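PDB 1NO1: replisome organizer from Bacillus phage SPP1, which probably acts as a loader and inhibitor of the replicative DNA helicase during replication of the phage genome. Local coordinates for residues A32-R35 and V36-Y40; L10-V13 and S14-Y17. One frame throughout, in Å; residues are numbered along the deposited sequence.

Contact 1. Residues A32-R35 and V36-Y40; sequences AWHR and VLAEY
The imidazole of His34 meets the methyl of Ala38 obliquely, one helical turn further on, with NE2 3.8 Å from Ala38 CB and CD2 slightly farther off. Two other flat groups lie close to the backbone here. The extended Arg35 chain runs back along the helix, and one guanidinium face, near its rim, lies against Ala32 CA; the ring of Tyr40 meets Val36 O edge-on and in its plane, with Tyr40 CD1 3.6 Å from that oxygen. All this happens where helix 26-37 runs out into a type I beta turn, Leu37 to Tyr40, that leads toward helix 42-55. The histidine reaches forward because its CG stands anti to the backbone N (chi1 178°), beside the carbonyl carbon. The His34 side chain also touches Glu3 and Val6 of helix 3-16.

Trp33 and the buried Leu37 are one turn apart, and Trp33 CB comes within 4.4 Å of Leu37 CD1. The indole itself is directed away from this turn, onto Leu10 and Val62, while Leu37 packs against Leu66. Trp33 thus offers the base of its side chain to a methyl at the end of Leu37.

The backbone bonds here are unequal. Trp33 O takes Leu37 N at 2.7 Å and a second, weak bond from Val36 N. His34 O accepts Ala38 N at 3.0 Å. Within the turn, Tyr40 N bonds to Leu37 O, and the backbone of Tyr40 is also hydrogen-bonded to that of Met1. The side chain of Leu37 closes over one carbonyl: both its CB and its CG lie 3.5 Å from Trp33 O.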
ATOM      1  N   ALA A  32       4.988  10.124  -0.206  1.00 34.46           N
ATOM      2  CA  ALA A  32       4.516  10.270   1.176  1.00 34.57           C
ATOM      3  C   ALA A  32       4.429   8.930   1.933  1.00 34.69           C
ATOM      4  O   ALA A  32       4.852   8.849   3.087  1.00 34.84           O
ATOM      5  CB  ALA A  32       3.174  11.014   1.224  1.00 33.94           C
ATOM      6  N   TRP A  33       3.887   7.879   1.305  1.00 34.23           N
ATOM      7  CA  TRP A  33       3.854   6.562   1.962  1.00 33.66           C
ATOM      8  C   TRP A  33       5.309   6.078   2.297  1.00 34.67           C
ATOM      9  O   TRP A  33       5.566   5.420   3.335  1.00 35.82           O
ATOM     10  CB  TRP A  33       3.027   5.529   1.141  1.00 32.91           C
ATOM     11  CG  TRP A  33       1.510   5.711   1.160  1.00 30.89           C
ATOM     12  CD1 TRP A  33       0.809   6.911   1.253  1.00 31.03           C
ATOM     13  CD2 TRP A  33       0.507   4.678   1.122  1.00 30.32           C
ATOM     14  NE1 TRP A  33      -0.546   6.665   1.250  1.00 31.16           N
ATOM     15  CE2 TRP A  33      -0.760   5.312   1.173  1.00 29.33           C
ATOM     16  CE3 TRP A  33       0.550   3.274   1.041  1.00 33.56           C
ATOM     17  CZ2 TRP A  33      -1.966   4.595   1.190  1.00 31.54           C
ATOM     18  CZ3 TRP A  33      -0.661   2.550   1.016  1.00 33.32           C
ATOM     19  CH2 TRP A  33      -1.901   3.215   1.093  1.00 32.29           C
ATOM     20  N   HIS A  34       6.276   6.447   1.463  1.00 35.58           N
ATOM     21  CA  HIS A  34       7.684   6.058   1.704  1.00 36.00           C
ATOM     22  C   HIS A  34       8.314   6.629   2.980  1.00 36.22           C
ATOM     23  O   HIS A  34       9.217   6.031   3.529  1.00 37.31           O
ATOM     24  CB  HIS A  34       8.577   6.368   0.497  1.00 35.23           C
ATOM     25  CG  HIS A  34      10.026   6.035   0.711  1.00 35.99           C
ATOM     26  ND1 HIS A  34      11.015   7.001   0.775  1.00 38.58           N
ATOM     27  CD2 HIS A  34      10.660   4.845   0.860  1.00 37.13           C
ATOM     28  CE1 HIS A  34      12.191   6.421   0.956  1.00 38.09           C
ATOM     29  NE2 HIS A  34      12.005   5.112   1.005  1.00 38.21           N
ATOM     30  N   ARG A  35       7.841   7.772   3.449  1.00 36.82           N
ATOM     31  CA  ARG A  35       8.335   8.358   4.693  1.00 37.13           C
ATOM     32  C   ARG A  35       8.015   7.433   5.865  1.00 37.05           C
ATOM     33  O   ARG A  35       8.750   7.386   6.864  1.00 37.05           O
ATOM     34  CB  ARG A  35       7.682   9.731   4.942  1.00 36.96           C
ATOM     35  CG  ARG A  35       8.195  10.856   4.051  1.00 38.88           C
ATOM     36  CD  ARG A  35       7.395  12.192   4.131  1.00 42.76           C
ATOM     37  NE  ARG A  35       7.602  13.040   2.939  1.00 47.70           N
ATOM     38  CZ  ARG A  35       6.646  13.800   2.353  1.00 49.78           C
ATOM     39  NH1 ARG A  35       5.405  13.853   2.856  1.00 47.27           N
ATOM     40  NH2 ARG A  35       6.942  14.525   1.270  1.00 49.27           N
ATOM     41  N   VAL A  36       6.879   6.755   5.764  1.00 36.44           N
ATOM     42  CA  VAL A  36       6.507   5.784   6.756  1.00 36.47           C
ATOM     43  C   VAL A  36       7.123   4.425   6.408  1.00 37.29           C
ATOM     44  O   VAL A  36       7.695   3.778   7.268  1.00 37.55           O
ATOM     45  CB  VAL A  36       4.985   5.627   6.811  1.00 36.81           C
ATOM     46  CG1 VAL A  36       4.604   4.431   7.624  1.00 35.12           C
ATOM     47  CG2 VAL A  36       4.332   6.898   7.399  1.00 36.31           C
ATOM     48  N   LEU A  37       7.052   4.009   5.144  1.00 36.92           N
ATOM     49  CA  LEU A  37       7.478   2.648   4.799  1.00 36.71           C
ATOM     50  C   LEU A  37       8.984   2.347   4.763  1.00 36.40           C
ATOM     51  O   LEU A  37       9.356   1.191   4.685  1.00 36.41           O
ATOM     52  CB  LEU A  37       6.770   2.148   3.518  1.00 36.16           C
ATOM     53  CG  LEU A  37       5.258   1.938   3.683  1.00 36.59           C
ATOM     54  CD1 LEU A  37       4.546   1.555   2.382  1.00 36.23           C
ATOM     55  CD2 LEU A  37       4.955   0.866   4.720  1.00 36.33           C
ATOM     56  N   ALA A  38       9.854   3.356   4.830  1.00 36.39           N
ATOM     57  CA  ALA A  38      11.314   3.085   4.812  1.00 36.46           C
ATOM     58  C   ALA A  38      11.828   2.243   5.980  1.00 36.72           C
ATOM     59  O   ALA A  38      12.922   1.658   5.921  1.00 35.19           O
ATOM     60  CB  ALA A  38      12.136   4.400   4.741  1.00 36.59           C
ATOM     61  N   GLU A  39      11.056   2.176   7.053  1.00 37.49           N
ATOM     62  CA  GLU A  39      11.531   1.396   8.195  1.00 38.41           C
ATOM     63  C   GLU A  39      11.103  -0.090   8.132  1.00 38.19           C
ATOM     64  O   GLU A  39      11.611  -0.895   8.914  1.00 38.43           O
ATOM     65  CB  GLU A  39      11.135   2.070   9.529  1.00 39.19           C
ATOM     66  N   TYR A  40      10.225  -0.441   7.176  1.00 37.07           N
ATOM     67  CA  TYR A  40       9.667  -1.797   7.044  1.00 36.37           C
ATOM     68  C   TYR A  40      10.192  -2.654   5.859  1.00 36.01           C
ATOM     69  O   TYR A  40      10.776  -2.123   4.925  1.00 36.54           O
ATOM     70  CB  TYR A  40       8.127  -1.698   6.989  1.00 36.18           C
ATOM     71  CG  TYR A  40       7.594  -1.086   8.240  1.00 36.44           C
ATOM     72  CD1 TYR A  40       7.523   0.308   8.371  1.00 37.96           C
ATOM     73  CD2 TYR A  40       7.266  -1.887   9.342  1.00 35.72           C
ATOM     74  CE1 TYR A  40       7.093   0.899   9.553  1.00 39.12           C
ATOM     75  CE2 TYR A  40       6.817  -1.324  10.521  1.00 38.27           C
ATOM     76  CZ  TYR A  40       6.731   0.076  10.621  1.00 42.16           C
ATOM     77  OH  TYR A  40       6.308   0.661  11.794  1.00 43.80           O
TER

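Contact 2. Residues L10-V13 and S14-Y17; sequences LKAV and SEFY
This is the C-terminal end of helix 3-16, where alpha-helical bonding continues up to Tyr17, the first residue to leave helical backbone angles. Phe16 N donates to Ala12 O at 2.9 Å, and Tyr17 N closes the series on Val13 O at 3.0 Å. That last carbonyl also meets the tyrosine ring: Val13 O lies at the ring edge, in its plane, 3.4 Å from Tyr17 CD1. Nearby, Val13 CG1 approaches the same ring carbon at 4.4 Å. The phenol OH is hydrogen-bonded to Asn56 O, and Pro59, Pro60 and Tyr52 pack round the side chain; Ala12 touches Met46 and Leu49 of helix 42-55.

On the exposed side, the chains of Lys11 and Glu15 pass at a slant. The lysine has CG anti to the backbone N (chi1 164°) but bends at chi2, which brings CE to 3.5 Å from Glu15 OE2. Glu15 CG is 3.3 Å from Lys11 O.

The charged ends do not quite meet: Lys11 NZ stops 4.8 Å from Glu15 OE2. Their attraction is therefore probably a modest, solvent-weakened one without a salt bridge, whereas on the buried side the polar phenol end of Tyr17 is satisfied by a backbone carbonyl.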
ATOM      1  N   LEU A  10       1.676  -0.111  -3.697  1.00 34.94           N
ATOM      2  CA  LEU A  10       0.535   0.656  -4.200  1.00 35.54           C
ATOM      3  C   LEU A  10      -0.134  -0.003  -5.425  1.00 35.36           C
ATOM      4  O   LEU A  10      -1.333   0.112  -5.634  1.00 34.78           O
ATOM      5  CB  LEU A  10       0.919   2.107  -4.493  1.00 35.33           C
ATOM      6  CG  LEU A  10       1.136   2.966  -3.230  1.00 36.96           C
ATOM      7  CD1 LEU A  10       1.933   4.225  -3.531  1.00 35.43           C
ATOM      8  CD2 LEU A  10      -0.195   3.332  -2.544  1.00 38.25           C
ATOM      9  N   LYS A  11       0.645  -0.710  -6.219  1.00 35.38           N
ATOM     10  CA  LYS A  11       0.098  -1.398  -7.396  1.00 35.72           C
ATOM     11  C   LYS A  11      -0.779  -2.577  -6.951  1.00 35.39           C
ATOM     12  O   LYS A  11      -1.755  -2.925  -7.619  1.00 35.73           O
ATOM     13  CB  LYS A  11       1.242  -1.855  -8.305  1.00 35.21           C
ATOM     14  CG  LYS A  11       0.883  -2.892  -9.351  1.00 38.05           C
ATOM     15  CD  LYS A  11       0.508  -2.263 -10.697  1.00 40.09           C
ATOM     16  CE  LYS A  11       0.085  -3.334 -11.708  1.00 41.04           C
ATOM     17  NZ  LYS A  11      -0.038  -2.724 -13.093  1.00 43.68           N
ATOM     18  N   ALA A  12      -0.452  -3.165  -5.806  1.00 34.75           N
ATOM     19  CA  ALA A  12      -1.232  -4.284  -5.282  1.00 35.10           C
ATOM     20  C   ALA A  12      -2.583  -3.805  -4.711  1.00 34.98           C
ATOM     21  O   ALA A  12      -3.638  -4.444  -4.927  1.00 35.70           O
ATOM     22  CB  ALA A  12      -0.417  -5.074  -4.238  1.00 34.02           C
ATOM     23  N   VAL A  13      -2.559  -2.688  -3.999  1.00 34.33           N
ATOM     24  CA  VAL A  13      -3.780  -2.137  -3.449  1.00 35.04           C
ATOM     25  C   VAL A  13      -4.743  -1.882  -4.612  1.00 36.25           C
ATOM     26  O   VAL A  13      -5.953  -2.214  -4.582  1.00 36.37           O
ATOM     27  CB  VAL A  13      -3.502  -0.808  -2.714  1.00 35.19           C
ATOM     28  CG1 VAL A  13      -4.823  -0.124  -2.323  1.00 35.14           C
ATOM     29  CG2 VAL A  13      -2.631  -1.041  -1.476  1.00 33.72           C
ATOM     30  N   SER A  14      -4.192  -1.326  -5.676  1.00 36.46           N
ATOM     31  CA  SER A  14      -4.985  -1.056  -6.865  1.00 36.70           C
ATOM     32  C   SER A  14      -5.496  -2.336  -7.539  1.00 36.73           C
ATOM     33  O   SER A  14      -6.589  -2.361  -8.114  1.00 37.39           O
ATOM     34  CB  SER A  14      -4.184  -0.155  -7.828  1.00 36.27           C
ATOM     35  OG  SER A  14      -4.687  -0.273  -9.151  1.00 41.65           O
ATOM     36  N   GLU A  15      -4.731  -3.418  -7.481  1.00 36.60           N
ATOM     37  CA  GLU A  15      -5.225  -4.651  -8.089  1.00 35.97           C
ATOM     38  C   GLU A  15      -6.409  -5.207  -7.271  1.00 35.58           C
ATOM     39  O   GLU A  15      -7.367  -5.732  -7.844  1.00 35.86           O
ATOM     40  CB  GLU A  15      -4.103  -5.704  -8.254  1.00 36.57           C
ATOM     41  CG  GLU A  15      -3.042  -5.416  -9.334  1.00 36.86           C
ATOM     42  CD  GLU A  15      -1.713  -6.173  -9.104  1.00 39.65           C
ATOM     43  OE1 GLU A  15      -1.428  -6.642  -7.956  1.00 39.33           O
ATOM     44  OE2 GLU A  15      -0.932  -6.301 -10.076  1.00 38.94           O
ATOM     45  N   PHE A  16      -6.329  -5.098  -5.943  1.00 34.80           N
ATOM     46  CA  PHE A  16      -7.368  -5.575  -5.036  1.00 34.60           C
ATOM     47  C   PHE A  16      -8.629  -4.745  -5.097  1.00 35.90           C
ATOM     48  O   PHE A  16      -9.702  -5.287  -4.845  1.00 36.66           O
ATOM     49  CB  PHE A  16      -6.903  -5.559  -3.567  1.00 34.37           C
ATOM     50  CG  PHE A  16      -6.259  -6.837  -3.104  1.00 33.25           C
ATOM     51  CD1 PHE A  16      -4.947  -6.842  -2.666  1.00 28.91           C
ATOM     52  CD2 PHE A  16      -6.963  -8.026  -3.105  1.00 31.30           C
ATOM     53  CE1 PHE A  16      -4.339  -8.019  -2.270  1.00 28.91           C
ATOM     54  CE2 PHE A  16      -6.364  -9.198  -2.666  1.00 33.14           C
ATOM     55  CZ  PHE A  16      -5.055  -9.188  -2.229  1.00 28.86           C
ATOM     56  N   TYR A  17      -8.509  -3.446  -5.393  1.00 36.65           N
ATOM     57  CA  TYR A  17      -9.671  -2.535  -5.403  1.00 37.21           C
ATOM     58  C   TYR A  17      -9.934  -1.767  -6.703  1.00 38.18           C
ATOM     59  O   TYR A  17      -9.988  -0.527  -6.713  1.00 38.65           O
ATOM     60  CB  TYR A  17      -9.597  -1.545  -4.228  1.00 37.32           C
ATOM     61  CG  TYR A  17      -9.603  -2.219  -2.862  1.00 36.57           C
ATOM     62  CD1 TYR A  17      -8.434  -2.590  -2.246  1.00 35.46           C
ATOM     63  CD2 TYR A  17     -10.809  -2.485  -2.205  1.00 35.22           C
ATOM     64  CE1 TYR A  17      -8.458  -3.221  -0.983  1.00 36.02           C
ATOM     65  CE2 TYR A  17     -10.855  -3.077  -0.973  1.00 31.98           C
ATOM     66  CZ  TYR A  17      -9.692  -3.471  -0.365  1.00 37.43           C
ATOM     67  OH  TYR A  17      -9.770  -4.113   0.869  1.00 36.68           O
TER

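How the contacts relate
Contact 2 comes first along the chain, at the end of helix 3-16, and contact 1 follows at the end of helix 26-37, the next helix of this small all-helical domain. Their centres are about 17 Å apart. They lie on opposite sides of the chain's centre. Helix 42-55 packs against Ala12, Phe16 and Tyr17 of contact 2, while contact 1 leads into that helix through its turn. The two contacts nevertheless touch: Trp33 CE3 of contact 1 lies 3.7 Å from Leu10 CD2 of contact 2, a packing that ties two consecutive helices together.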